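Local coordinates for protein putative aldehyde dehydrogenase (Burkholderia cenocepacia, PDB 4YWE) that probably oxidises aldehydes or other oxo compounds with NAD or NADP as acceptor, and binds calcium and magnesium ions, at residues Lys260-Val265 / Ala408-Thr413; Val277-Ile282 / Glu308-Ala313; His383-Glu388 / Val394-Arg399; Ala419-Arg424 / Met430-Arg435. One frame throughout, in Å; residues are numbered along the deposited sequence.

Interaction 1: residues Lys260-Val265 / Ala408-Thr413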
loop_
_atom_site.group_PDB
_atom_site.type_symbol
_atom_site.label_atom_id
_atom_site.label_comp_id
_atom_site.label_asym_id
_atom_site.label_seq_id
_atom_site.Cartn_x
_atom_site.Cartn_y
_atom_site.Cartn_z
ATOM N N LYS A 260 -15.580 16.025 -22.691
ATOM C CA LYS A 260 -16.162 17.356 -22.775
ATOM C C LYS A 260 -15.913 18.054 -21.443
ATOM O O LYS A 260 -16.846 18.481 -20.762
ATOM C CB LYS A 260 -17.659 17.284 -23.088
ATOM C CG LYS A 260 -18.236 18.568 -23.654
ATOM C CD LYS A 260 -17.634 18.882 -25.014
ATOM C CE LYS A 260 -18.040 20.265 -25.492
ATOM N NZ LYS A 260 -17.509 20.559 -26.851
ATOM N N SER A 261 -14.637 18.155 -21.086
ATOM C CA SER A 261 -14.217 18.604 -19.763
ATOM C C SER A 261 -14.582 20.058 -19.478
ATOM O O SER A 261 -14.260 20.949 -20.262
ATOM C CB SER A 261 -12.709 18.407 -19.609
ATOM O OG SER A 261 -12.360 17.043 -19.785
ATOM N N PRO A 262 -15.258 20.293 -18.343
ATOM C CA PRO A 262 -15.732 21.618 -17.941
ATOM C C PRO A 262 -14.789 22.378 -17.008
ATOM O O PRO A 262 -14.125 21.785 -16.155
ATOM C CB PRO A 262 -17.038 21.297 -17.219
ATOM C CG PRO A 262 -16.752 19.985 -16.553
ATOM C CD PRO A 262 -15.791 19.237 -17.462
ATOM N N GLN A 263 -14.741 23.694 -17.189
ATOM C CA GLN A 263 -14.101 24.593 -16.239
ATOM C C GLN A 263 -15.190 25.287 -15.428
ATOM O O GLN A 263 -16.038 25.978 -15.991
ATOM C CB GLN A 263 -13.233 25.626 -16.960
ATOM C CG GLN A 263 -12.107 25.039 -17.795
ATOM C CD GLN A 263 -10.789 24.996 -17.049
ATOM O OE1 GLN A 263 -10.758 24.908 -15.823
ATOM N NE2 GLN A 263 -9.688 25.069 -17.790
ATOM N N ILE A 264 -15.173 25.098 -14.113
ATOM C CA ILE A 264 -16.209 25.660 -13.251
ATOM C C ILE A 264 -15.681 26.874 -12.492
ATOM O O ILE A 264 -14.795 26.749 -11.647
ATOM C CB ILE A 264 -16.751 24.600 -12.276
ATOM C CG1 ILE A 264 -17.137 23.328 -13.033
ATOM C CG2 ILE A 264 -17.944 25.145 -11.505
ATOM C CD1 ILE A 264 -17.471 22.157 -12.132
ATOM N N VAL A 265 -16.234 28.047 -12.794
ATOM C CA VAL A 265 -15.768 29.290 -12.188
ATOM C C VAL A 265 -16.847 29.930 -11.316
ATOM O O VAL A 265 -17.965 30.173 -11.772
ATOM C CB VAL A 265 -15.301 30.286 -13.265
ATOM C CG1 VAL A 265 -14.695 31.520 -12.612
ATOM C CG2 VAL A 265 -14.301 29.629 -14.202
ATOM N N ALA A 408 -24.823 19.493 -12.063
ATOM C CA ALA A 408 -25.749 18.968 -13.060
ATOM C C ALA A 408 -25.243 19.235 -14.476
ATOM O O ALA A 408 -25.284 18.354 -15.334
ATOM C CB ALA A 408 -27.133 19.571 -12.868
ATOM N N LEU A 409 -24.766 20.452 -14.712
ATOM C CA LEU A 409 -24.218 20.816 -16.013
ATOM C C LEU A 409 -22.930 20.046 -16.307
ATOM O O LEU A 409 -22.745 19.533 -17.410
ATOM C CB LEU A 409 -23.954 22.322 -16.082
ATOM C CG LEU A 409 -25.180 23.236 -16.110
ATOM C CD1 LEU A 409 -24.764 24.699 -16.072
ATOM C CD2 LEU A 409 -26.028 22.947 -17.335
ATOM N N ALA A 410 -22.052 19.964 -15.311
ATOM C CA ALA A 410 -20.757 19.308 -15.473
ATOM C C ALA A 410 -20.896 17.819 -15.781
ATOM O O ALA A 410 -20.213 17.295 -16.659
ATOM C CB ALA A 410 -19.909 19.508 -14.229
ATOM N N ASN A 411 -21.781 17.139 -15.057
ATOM C CA ASN A 411 -21.996 15.710 -15.262
ATOM C C ASN A 411 -23.063 15.443 -16.321
ATOM O O ASN A 411 -23.462 14.298 -16.532
ATOM C CB ASN A 411 -22.395 15.032 -13.948
ATOM C CG ASN A 411 -21.350 15.196 -12.863
ATOM O OD1 ASN A 411 -20.182 15.463 -13.144
ATOM N ND2 ASN A 411 -21.765 15.027 -11.612
ATOM N N GLY A 412 -23.514 16.501 -16.988
ATOM C CA GLY A 412 -24.633 16.408 -17.909
ATOM C C GLY A 412 -24.344 15.854 -19.292
ATOM O O GLY A 412 -25.262 15.671 -20.091
ATOM N N THR A 413 -23.074 15.591 -19.585
ATOM C CA THR A 413 -22.693 15.034 -20.880
ATOM C C THR A 413 -22.348 13.554 -20.713
ATOM O O THR A 413 -22.179 13.085 -19.588
ATOM C CB THR A 413 -21.494 15.799 -21.497
ATOM O OG1 THR A 413 -20.267 15.345 -20.911
ATOM C CG2 THR A 413 -21.647 17.298 -21.285
#

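Interaction 2: residues Val277-Ile282 / Glu308-Ala313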
loop_
_atom_site.group_PDB
_atom_site.type_symbol
_atom_site.label_atom_id
_atom_site.label_comp_id
_atom_site.label_asym_id
_atom_site.label_seq_id
_atom_site.Cartn_x
_atom_site.Cartn_y
_atom_site.Cartn_z
ATOM N N VAL A 277 -5.293 30.301 -17.797
ATOM C CA VAL A 277 -5.422 28.852 -17.743
ATOM C C VAL A 277 -6.666 28.407 -18.506
ATOM O O VAL A 277 -6.657 27.372 -19.172
ATOM C CB VAL A 277 -5.458 28.347 -16.291
ATOM C CG1 VAL A 277 -5.498 26.827 -16.260
ATOM C CG2 VAL A 277 -4.249 28.862 -15.523
ATOM N N LEU A 278 -7.734 29.195 -18.412
ATOM C CA LEU A 278 -8.963 28.911 -19.149
ATOM C C LEU A 278 -8.711 28.904 -20.653
ATOM O O LEU A 278 -9.324 28.136 -21.393
ATOM C CB LEU A 278 -10.050 29.937 -18.814
ATOM C CG LEU A 278 -10.618 29.946 -17.394
ATOM C CD1 LEU A 278 -11.650 31.054 -17.237
ATOM C CD2 LEU A 278 -11.217 28.595 -17.044
ATOM N N VAL A 279 -7.801 29.766 -21.095
ATOM C CA VAL A 279 -7.511 29.921 -22.514
ATOM C C VAL A 279 -6.629 28.786 -23.019
ATOM O O VAL A 279 -6.982 28.094 -23.973
ATOM C CB VAL A 279 -6.858 31.287 -22.796
ATOM C CG1 VAL A 279 -6.404 31.373 -24.244
ATOM C CG2 VAL A 279 -7.824 32.418 -22.469
ATOM N N SER A 280 -5.483 28.591 -22.373
ATOM C CA SER A 280 -4.519 27.589 -22.816
ATOM C C SER A 280 -5.081 26.171 -22.742
ATOM O O SER A 280 -4.646 25.291 -23.477
ATOM C CB SER A 280 -3.231 27.682 -21.992
ATOM O OG SER A 280 -3.488 27.497 -20.612
ATOM N N ALA A 281 -6.057 25.956 -21.866
ATOM C CA ALA A 281 -6.655 24.635 -21.704
ATOM C C ALA A 281 -7.439 24.200 -22.944
ATOM O O ALA A 281 -7.708 23.013 -23.127
ATOM C CB ALA A 281 -7.555 24.608 -20.479
ATOM N N ILE A 282 -7.805 25.159 -23.790
ATOM C CA ILE A 282 -8.566 24.859 -25.000
ATOM C C ILE A 282 -7.772 25.268 -26.242
ATOM O O ILE A 282 -8.087 24.853 -27.357
ATOM C CB ILE A 282 -9.953 25.548 -24.967
ATOM C CG1 ILE A 282 -10.877 24.977 -26.048
ATOM C CG2 ILE A 282 -9.810 27.056 -25.113
ATOM C CD1 ILE A 282 -11.017 23.470 -26.010
ATOM N N GLU A 308 -16.378 38.621 -21.233
ATOM C CA GLU A 308 -15.745 39.770 -21.874
ATOM C C GLU A 308 -14.222 39.665 -21.815
ATOM O O GLU A 308 -13.529 40.043 -22.760
ATOM C CB GLU A 308 -16.211 41.073 -21.220
ATOM N N ARG A 309 -13.705 39.152 -20.703
ATOM C CA ARG A 309 -12.265 38.964 -20.555
ATOM C C ARG A 309 -11.789 37.790 -21.404
ATOM O O ARG A 309 -10.682 37.810 -21.941
ATOM C CB ARG A 309 -11.894 38.751 -19.085
ATOM C CG ARG A 309 -12.221 39.939 -18.194
ATOM C CD ARG A 309 -11.854 39.684 -16.741
ATOM N NE ARG A 309 -10.413 39.548 -16.547
ATOM C CZ ARG A 309 -9.811 39.611 -15.364
ATOM N NH1 ARG A 309 -10.524 39.817 -14.265
ATOM N NH2 ARG A 309 -8.495 39.475 -15.279
ATOM N N LEU A 310 -12.631 36.767 -21.525
ATOM C CA LEU A 310 -12.328 35.637 -22.395
ATOM C C LEU A 310 -12.391 36.077 -23.854
ATOM O O LEU A 310 -11.615 35.612 -24.688
ATOM C CB LEU A 310 -13.293 34.475 -22.144
ATOM C CG LEU A 310 -13.092 33.644 -20.874
ATOM C CD1 LEU A 310 -14.265 32.697 -20.664
ATOM C CD2 LEU A 310 -11.791 32.867 -20.943
ATOM N N ALA A 311 -13.319 36.983 -24.149
ATOM C CA ALA A 311 -13.481 37.506 -25.502
ATOM C C ALA A 311 -12.259 38.312 -25.931
ATOM O O ALA A 311 -11.733 38.120 -27.027
ATOM C CB ALA A 311 -14.737 38.358 -25.594
ATOM N N THR A 312 -11.814 39.212 -25.061
ATOM C CA THR A 312 -10.634 40.025 -25.333
ATOM C C THR A 312 -9.407 39.140 -25.531
ATOM O O THR A 312 -8.589 39.384 -26.418
ATOM C CB THR A 312 -10.365 41.030 -24.194
ATOM O OG1 THR A 312 -11.503 41.884 -24.028
ATOM C CG2 THR A 312 -9.142 41.880 -24.505
ATOM N N ALA A 313 -9.293 38.102 -24.706
ATOM C CA ALA A 313 -8.172 37.172 -24.791
ATOM C C ALA A 313 -8.187 36.395 -26.106
ATOM O O ALA A 313 -7.145 36.204 -26.734
ATOM C CB ALA A 313 -8.189 36.214 -23.610
#

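Interaction 3: residues His383-Glu388 / Val394-Arg399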
loop_
_atom_site.group_PDB
_atom_site.type_symbol
_atom_site.label_atom_id
_atom_site.label_comp_id
_atom_site.label_asym_id
_atom_site.label_seq_id
_atom_site.Cartn_x
_atom_site.Cartn_y
_atom_site.Cartn_z
ATOM N N HIS A 383 -27.419 21.375 -26.303
ATOM C CA HIS A 383 -26.977 21.555 -27.681
ATOM C C HIS A 383 -25.757 20.681 -27.965
ATOM O O HIS A 383 -24.959 20.405 -27.068
ATOM C CB HIS A 383 -26.661 23.027 -27.964
ATOM C CG HIS A 383 -26.477 23.334 -29.417
ATOM N ND1 HIS A 383 -25.257 23.234 -30.051
ATOM C CD2 HIS A 383 -27.359 23.735 -30.363
ATOM C CE1 HIS A 383 -25.394 23.561 -31.323
ATOM N NE2 HIS A 383 -26.660 23.869 -31.538
ATOM N N ARG A 384 -25.624 20.251 -29.218
ATOM C CA ARG A 384 -24.534 19.373 -29.639
ATOM C C ARG A 384 -23.159 19.979 -29.348
ATOM O O ARG A 384 -22.198 19.259 -29.072
ATOM C CB ARG A 384 -24.668 19.054 -31.132
ATOM C CG ARG A 384 -23.511 18.263 -31.723
ATOM C CD ARG A 384 -23.834 17.771 -33.125
ATOM N NE ARG A 384 -22.764 16.941 -33.674
ATOM C CZ ARG A 384 -21.791 17.394 -34.457
ATOM N NH1 ARG A 384 -21.748 18.676 -34.793
ATOM N NH2 ARG A 384 -20.860 16.564 -34.906
ATOM N N LEU A 385 -23.074 21.305 -29.398
ATOM C CA LEU A 385 -21.824 22.005 -29.122
ATOM C C LEU A 385 -21.353 21.766 -27.689
ATOM O O LEU A 385 -20.153 21.739 -27.419
ATOM C CB LEU A 385 -21.985 23.506 -29.378
ATOM C CG LEU A 385 -20.723 24.363 -29.243
ATOM C CD1 LEU A 385 -19.689 23.960 -30.283
ATOM C CD2 LEU A 385 -21.053 25.842 -29.354
ATOM N N ALA A 386 -22.303 21.586 -26.775
ATOM C CA ALA A 386 -21.981 21.416 -25.361
ATOM C C ALA A 386 -22.065 19.956 -24.922
ATOM O O ALA A 386 -21.843 19.642 -23.753
ATOM C CB ALA A 386 -22.905 22.274 -24.507
ATOM N N GLN A 387 -22.380 19.069 -25.859
ATOM C CA GLN A 387 -22.559 17.656 -25.543
ATOM C C GLN A 387 -21.517 16.767 -26.218
ATOM O O GLN A 387 -21.064 15.782 -25.636
ATOM C CB GLN A 387 -23.967 17.199 -25.941
ATOM C CG GLN A 387 -25.066 17.686 -25.009
ATOM C CD GLN A 387 -25.078 16.940 -23.686
ATOM O OE1 GLN A 387 -24.677 15.778 -23.615
ATOM N NE2 GLN A 387 -25.537 17.605 -22.634
ATOM N N GLU A 388 -21.138 17.117 -27.444
ATOM C CA GLU A 388 -20.212 16.293 -28.216
ATOM C C GLU A 388 -18.825 16.921 -28.312
ATOM O O GLU A 388 -18.681 18.144 -28.296
ATOM C CB GLU A 388 -20.769 16.038 -29.619
ATOM C CG GLU A 388 -22.107 15.312 -29.626
ATOM C CD GLU A 388 -22.596 14.996 -31.026
ATOM O OE1 GLU A 388 -21.842 15.237 -31.992
ATOM O OE2 GLU A 388 -23.739 14.508 -31.161
ATOM N N VAL A 394 -12.409 25.291 -29.696
ATOM C CA VAL A 394 -13.716 25.900 -29.496
ATOM C C VAL A 394 -14.141 25.800 -28.038
ATOM O O VAL A 394 -14.244 24.706 -27.484
ATOM C CB VAL A 394 -14.770 25.252 -30.411
ATOM C CG1 VAL A 394 -16.089 26.003 -30.312
ATOM C CG2 VAL A 394 -14.276 25.222 -31.848
ATOM N N LEU A 395 -14.395 26.949 -27.421
ATOM C CA LEU A 395 -14.819 26.987 -26.026
ATOM C C LEU A 395 -16.290 27.364 -25.913
ATOM O O LEU A 395 -16.721 28.384 -26.447
ATOM C CB LEU A 395 -13.960 27.974 -25.230
ATOM C CG LEU A 395 -14.332 28.142 -23.756
ATOM C CD1 LEU A 395 -14.223 26.815 -23.018
ATOM C CD2 LEU A 395 -13.461 29.201 -23.098
ATOM N N ALA A 396 -17.058 26.533 -25.215
ATOM C CA ALA A 396 -18.479 26.795 -25.007
ATOM C C ALA A 396 -18.711 27.388 -23.622
ATOM O O ALA A 396 -18.338 26.792 -22.611
ATOM C CB ALA A 396 -19.290 25.520 -25.185
ATOM N N ALA A 397 -19.329 28.564 -23.581
ATOM C CA ALA A 397 -19.563 29.260 -22.323
ATOM C C ALA A 397 -21.048 29.331 -21.983
ATOM O O ALA A 397 -21.887 29.551 -22.857
ATOM C CB ALA A 397 -18.967 30.659 -22.377
ATOM N N MET A 398 -21.359 29.143 -20.704
ATOM C CA MET A 398 -22.729 29.225 -20.209
ATOM C C MET A 398 -22.706 29.493 -18.707
ATOM O O MET A 398 -21.677 29.308 -18.057
ATOM C CB MET A 398 -23.494 27.936 -20.509
ATOM C CG MET A 398 -22.959 26.723 -19.769
ATOM S SD MET A 398 -23.650 25.170 -20.366
ATOM C CE MET A 398 -22.824 25.016 -21.948
ATOM N N ARG A 399 -23.836 29.921 -18.156
ATOM C CA ARG A 399 -23.895 30.288 -16.743
ATOM C C ARG A 399 -24.583 29.229 -15.878
ATOM O O ARG A 399 -25.279 28.350 -16.388
ATOM C CB ARG A 399 -24.614 31.630 -16.577
ATOM C CG ARG A 399 -26.086 31.598 -16.955
ATOM C CD ARG A 399 -26.741 32.957 -16.749
ATOM N NE ARG A 399 -28.196 32.882 -16.846
ATOM C CZ ARG A 399 -29.018 33.886 -16.558
ATOM N NH1 ARG A 399 -28.532 35.051 -16.152
ATOM N NH2 ARG A 399 -30.330 33.726 -16.673
#

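Interaction 4: residues Ala419-Arg424 / Met430-Arg435. With EDO (1,2-ethanediol), chain N.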
loop_
_atom_site.group_PDB
_atom_site.type_symbol
_atom_site.label_atom_id
_atom_site.label_comp_id
_atom_site.label_asym_id
_atom_site.label_seq_id
_atom_site.Cartn_x
_atom_site.Cartn_y
_atom_site.Cartn_z
ATOM N N ALA A 419 -12.007 17.627 -14.781
ATOM C CA ALA A 419 -12.786 18.802 -14.413
ATOM C C ALA A 419 -11.927 19.807 -13.650
ATOM O O ALA A 419 -11.078 19.427 -12.843
ATOM C CB ALA A 419 -13.995 18.402 -13.587
ATOM N N GLY A 420 -12.148 21.090 -13.921
ATOM C CA GLY A 420 -11.442 22.153 -13.228
ATOM C C GLY A 420 -12.357 22.982 -12.347
ATOM O O GLY A 420 -13.459 23.352 -12.755
ATOM N N ILE A 421 -11.901 23.273 -11.132
ATOM C CA ILE A 421 -12.682 24.054 -10.179
ATOM C C ILE A 421 -11.962 25.350 -9.832
ATOM O O ILE A 421 -10.823 25.329 -9.366
ATOM C CB ILE A 421 -12.969 23.249 -8.899
ATOM C CG1 ILE A 421 -13.786 21.995 -9.218
ATOM C CG2 ILE A 421 -13.694 24.115 -7.881
ATOM C CD1 ILE A 421 -14.012 21.097 -8.017
ATOM N N TRP A 422 -12.627 26.480 -10.053
ATOM C CA TRP A 422 -12.046 27.774 -9.716
ATOM C C TRP A 422 -12.897 28.508 -8.683
ATOM O O TRP A 422 -13.954 29.050 -9.006
ATOM C CB TRP A 422 -11.877 28.630 -10.973
ATOM C CG TRP A 422 -10.940 28.029 -11.977
ATOM C CD1 TRP A 422 -11.264 27.177 -12.992
ATOM C CD2 TRP A 422 -9.524 28.226 -12.057
ATOM N NE1 TRP A 422 -10.139 26.834 -13.701
ATOM C CE2 TRP A 422 -9.054 27.468 -13.146
ATOM C CE3 TRP A 422 -8.604 28.973 -11.312
ATOM C CZ2 TRP A 422 -7.712 27.431 -13.511
ATOM C CZ3 TRP A 422 -7.269 28.938 -11.677
ATOM C CH2 TRP A 422 -6.836 28.173 -12.766
ATOM N N THR A 423 -12.423 28.511 -7.442
ATOM C CA THR A 423 -13.100 29.189 -6.340
ATOM C C THR A 423 -12.160 29.308 -5.144
ATOM O O THR A 423 -11.221 28.523 -5.007
ATOM C CB THR A 423 -14.383 28.445 -5.910
ATOM O OG1 THR A 423 -14.977 29.118 -4.794
ATOM C CG2 THR A 423 -14.063 27.014 -5.516
ATOM N N ARG A 424 -12.410 30.290 -4.284
ATOM C CA ARG A 424 -11.575 30.490 -3.102
ATOM C C ARG A 424 -12.081 29.693 -1.904
ATOM O O ARG A 424 -11.325 29.411 -0.976
ATOM C CB ARG A 424 -11.500 31.976 -2.739
ATOM C CG ARG A 424 -10.497 32.770 -3.558
ATOM C CD ARG A 424 -10.490 34.233 -3.145
ATOM N NE ARG A 424 -9.574 35.030 -3.956
ATOM C CZ ARG A 424 -9.937 35.726 -5.028
ATOM N NH1 ARG A 424 -11.202 35.727 -5.424
ATOM N NH2 ARG A 424 -9.034 36.423 -5.704
ATOM N N MET A 430 -13.587 20.945 -2.140
ATOM C CA MET A 430 -13.602 19.515 -1.865
ATOM C C MET A 430 -14.990 18.914 -2.061
ATOM O O MET A 430 -15.122 17.777 -2.516
ATOM C CB MET A 430 -13.110 19.241 -0.444
ATOM C CG MET A 430 -11.679 19.688 -0.199
ATOM S SD MET A 430 -10.553 19.063 -1.461
ATOM C CE MET A 430 -10.736 17.294 -1.237
ATOM N N ARG A 431 -16.018 19.683 -1.715
ATOM C CA ARG A 431 -17.397 19.232 -1.845
ATOM C C ARG A 431 -17.743 18.946 -3.304
ATOM O O ARG A 431 -18.385 17.944 -3.617
ATOM C CB ARG A 431 -18.351 20.276 -1.260
ATOM C CG ARG A 431 -19.797 19.827 -1.154
ATOM C CD ARG A 431 -20.606 20.763 -0.262
ATOM N NE ARG A 431 -20.570 22.148 -0.723
ATOM C CZ ARG A 431 -19.993 23.146 -0.060
ATOM N NH1 ARG A 431 -19.402 22.917 1.105
ATOM N NH2 ARG A 431 -20.010 24.376 -0.558
ATOM N N LEU A 432 -17.310 19.832 -4.195
ATOM C CA LEU A 432 -17.561 19.669 -5.623
ATOM C C LEU A 432 -16.730 18.533 -6.203
ATOM O O LEU A 432 -17.221 17.745 -7.009
ATOM C CB LEU A 432 -17.259 20.963 -6.375
ATOM C CG LEU A 432 -18.193 22.146 -6.141
ATOM C CD1 LEU A 432 -17.638 23.360 -6.843
ATOM C CD2 LEU A 432 -19.594 21.834 -6.631
ATOM N N ALA A 433 -15.469 18.462 -5.787
ATOM C CA ALA A 433 -14.541 17.443 -6.271
ATOM C C ALA A 433 -15.072 16.032 -6.029
ATOM O O ALA A 433 -14.819 15.120 -6.815
ATOM C CB ALA A 433 -13.182 17.615 -5.612
ATOM N N ARG A 434 -15.810 15.860 -4.937
ATOM C CA ARG A 434 -16.412 14.572 -4.620
ATOM C C ARG A 434 -17.620 14.298 -5.513
ATOM O O ARG A 434 -17.895 13.151 -5.859
ATOM C CB ARG A 434 -16.827 14.520 -3.148
ATOM N N ARG A 435 -18.331 15.359 -5.886
ATOM C CA ARG A 435 -19.560 15.223 -6.666
ATOM C C ARG A 435 -19.295 15.045 -8.159
ATOM O O ARG A 435 -20.028 14.335 -8.845
ATOM C CB ARG A 435 -20.465 16.442 -6.455
ATOM C CG ARG A 435 -21.032 16.574 -5.050
ATOM C CD ARG A 435 -22.026 17.723 -4.969
ATOM N NE ARG A 435 -23.213 17.483 -5.786
ATOM C CZ ARG A 435 -24.201 18.359 -5.949
ATOM N NH1 ARG A 435 -24.147 19.542 -5.353
ATOM N NH2 ARG A 435 -25.243 18.055 -6.710
HETATM C C1 EDO N . -16.289 10.141 -2.857
HETATM O O1 EDO N . -15.516 11.127 -3.550
HETATM C C2 EDO N . -17.766 10.344 -3.173
HETATM O O2 EDO N . -17.969 10.253 -4.588
#

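Interaction 1: residues Lys260-Val265 / Ala408-Thr413
Lys260 NZ, at the end of a side chain whose CB lies 3.9 Å from Thr413 OG1, is gripped by two backbone carbonyl oxygens, Leu385 O and Glu388 O. The CB points toward residues 408-413, but with CG opposite the backbone N (chi1 -160°) and a bend at chi2 the chain carries the ammonium group away from them. Thr413 OG1 is itself bonded to Tyr415 N, two residues on, and meets the lysine only at its aliphatic root. The closest CA pair at this end, Lys260 to Thr413, is 7.2 Å apart.

Further along, the strand shows one face to the last turn of helix 403-410. Pro262 and Ile264, two residues apart and therefore on the same side, both touch the methyl of Ala410: Pro262 CG at 3.9 Å from Ala410 CB, and Ile264 CD1 at 4.2 Å from it. The isoleucine reaches by its extended CG1-CD1 branch (chi2 171°). With a methyl as the whole side chain of Ala410, the CA atoms of Pro262 and Ala410 are 6.1 Å apart.

Arg295, on the adjacent strand 293-299, bonds Lys260 O as well as Leu409 O and Ala410 O, spanning strand and helix end; its charge would also be expected to suit the helix's C-terminal carbonyls. With no hydrogen bond directly between the segments, direct contact is limited to van der Waals touches, mostly aliphatic, while polar ties run through third residues such as Arg295.

Interaction 2: residues Val277-Ile282 / Glu308-Ala313
No ring or side-chain amide comes between Leu278 and Leu310, whose aliphatic branches make the central touch; the flat side chains nearby, the Trp422 indole and the Gln263 amide, meet Leu278 from outside the two helices. Among residues 308-313 the flat group with a definite pattern on its faces is the peptide carbonyl of Glu308. Thr312 N and Thr312 OG1 reach Glu308 O from opposite faces of the carbonyl plane; the hydroxyl, with OG1 3.0 Å from Glu308 O, is tilted 25° from that plane. This turns the threonine hydroxyl back onto its own helix.

The two leucine side chains cross at about a right angle. Leu310 CD2 fits against the base and one branch of Leu278, 4.0 Å from Leu278 CB and 4.1 Å from Leu278 CD1. It also meets Val279 CG2, more loosely, at 4.3 Å.

These helices belong to the alpha/beta fold of the domain whose sheet contains strands 261-265 and 293-299. Helix 271-283 is the crossover between those two parallel neighbours, and helix 303-315 follows the second of them. Their short axes pass 10.7 Å apart with a crossing angle of -53°, so contact is confined to a small patch.

One turn on from Leu310, Ala313 turns its methyl to Val279. Val279 CG2, the branch opposite the carbonyl carbon, lies 4.0 Å from Ala313 CB, while CG1 takes the position opposite the backbone N (chi1 173°). Arg309 NH2 forms a salt bridge with Asp272 OD1, adding a charged tie to the first helix beside the apolar patch.

Interaction 3: residues His383-Glu388 / Val394-Arg399
Leu385 and Ala386 meet strand 394-400 from a short, weakly bonded helix that starts with an N-cap at His383. There ND1 accepts from Leu385 N at 3.0 Å, nearly straight at 168°, although the donor lies 25° out of the ring plane. The other ring nitrogen, NE2, bonds Asp350, a residue of a calcium site seen in this protein, although no calcium is bound there to this chain. Arg384 NE and Glu388 OE1, 2.6 Å apart, form a salt bridge whose hydrogen bond is weak because it is strongly bent.

Leu385 sends its side chain toward the strand, CG opposite the backbone N (chi1 -175°). Its CD1 lies 4.1 Å from Val394 CG1, the two side chains crossing at about a right angle, and its CG is 4.5 Å from Ala396 CB. Ala386 continues the patch: its CB meets Met398 CE at 3.8 Å, the methionine chain bending at its end to bring the methyl there. Val394, Ala396 and Met398, every second residue of the strand, point to one face, and the CA atoms of Ala386 and Ala396 approach to 6.4 Å. In this beta-alpha-beta unit the short helix lies in the crossover from strand 374-376 to its parallel neighbour 394-400.

Interaction 4: residues Ala419-Arg424 / Met430-Arg435
Apolar contact carries this interface, and Ile421 meets Leu432 and Ala433 with two of its branches. Its CD1 lies against the helix backbone, 3.6 Å from Leu432 CB and 3.7 Å from the backbone N of Ala433, with Ala433 CB somewhat farther off at 4.3 Å. The reach follows from an extended CG1-CD1 branch (chi2 175°) that starts beside the backbone N of Ile421. The second branch, CG2, lies 4.1 Å from Leu432 CD1, so the isoleucine and leucine overlap at two points and cross obliquely. The CA atoms of Ile421 and Ala433 stay 7.9 Å apart, which shows that side-chain length bridges the gap. Within the pair the leucine contributes both its CB and the CD1 methyl, whereas Ala433 offers its backbone N and, at longer range, its methyl.

Hydrogen bonds do not join the two segments, and the polar groups turn to other partners: Thr423 OG1 bonds Asp268, Arg428 and the backbone N of Asp425, while Arg431 and Arg435 form salt bridges with Glu403 and Asp404 at the start of helix 403-410, Arg431 also bonding His486 O of the third subunit. A bound 1,2-ethanediol, probably from the crystallisation liquor, has O2 at 3.2 Å from Arg434 O, a bond that is not settled.

Strand 418-422, helix 426-435 and strand 440-443 form a beta-alpha-beta unit, with Val441 of the last strand touching both Ile421 and Ala433, helix 403-410 flanking Leu432, and strand 477-485 of the second subunit packing on Met430 and Ala433.

How the interactions relate
From the N-terminal side, interaction 1 opens first at strand 261-265 and closes only at residues 408-413, a loop of 142 intervening residues. Interactions 2 and 3 are nested inside it, in series with each other: the first closes a 25-residue gap between two successive helices, the second a five-residue one. Interaction 4 opens after interaction 1 has closed and spans five intervening residues, so no loops cross. Spatially, interactions 1, 3 and 4 reach one mixed sheet, with strands 261-265 and 418-422 adjacent in it. Helix 271-283 of interaction 2 lies beside Gln263, Trp422 and Leu395, touching all the others. Interactions 3 and 4 lie about 20 Å apart, centre to centre, without touching.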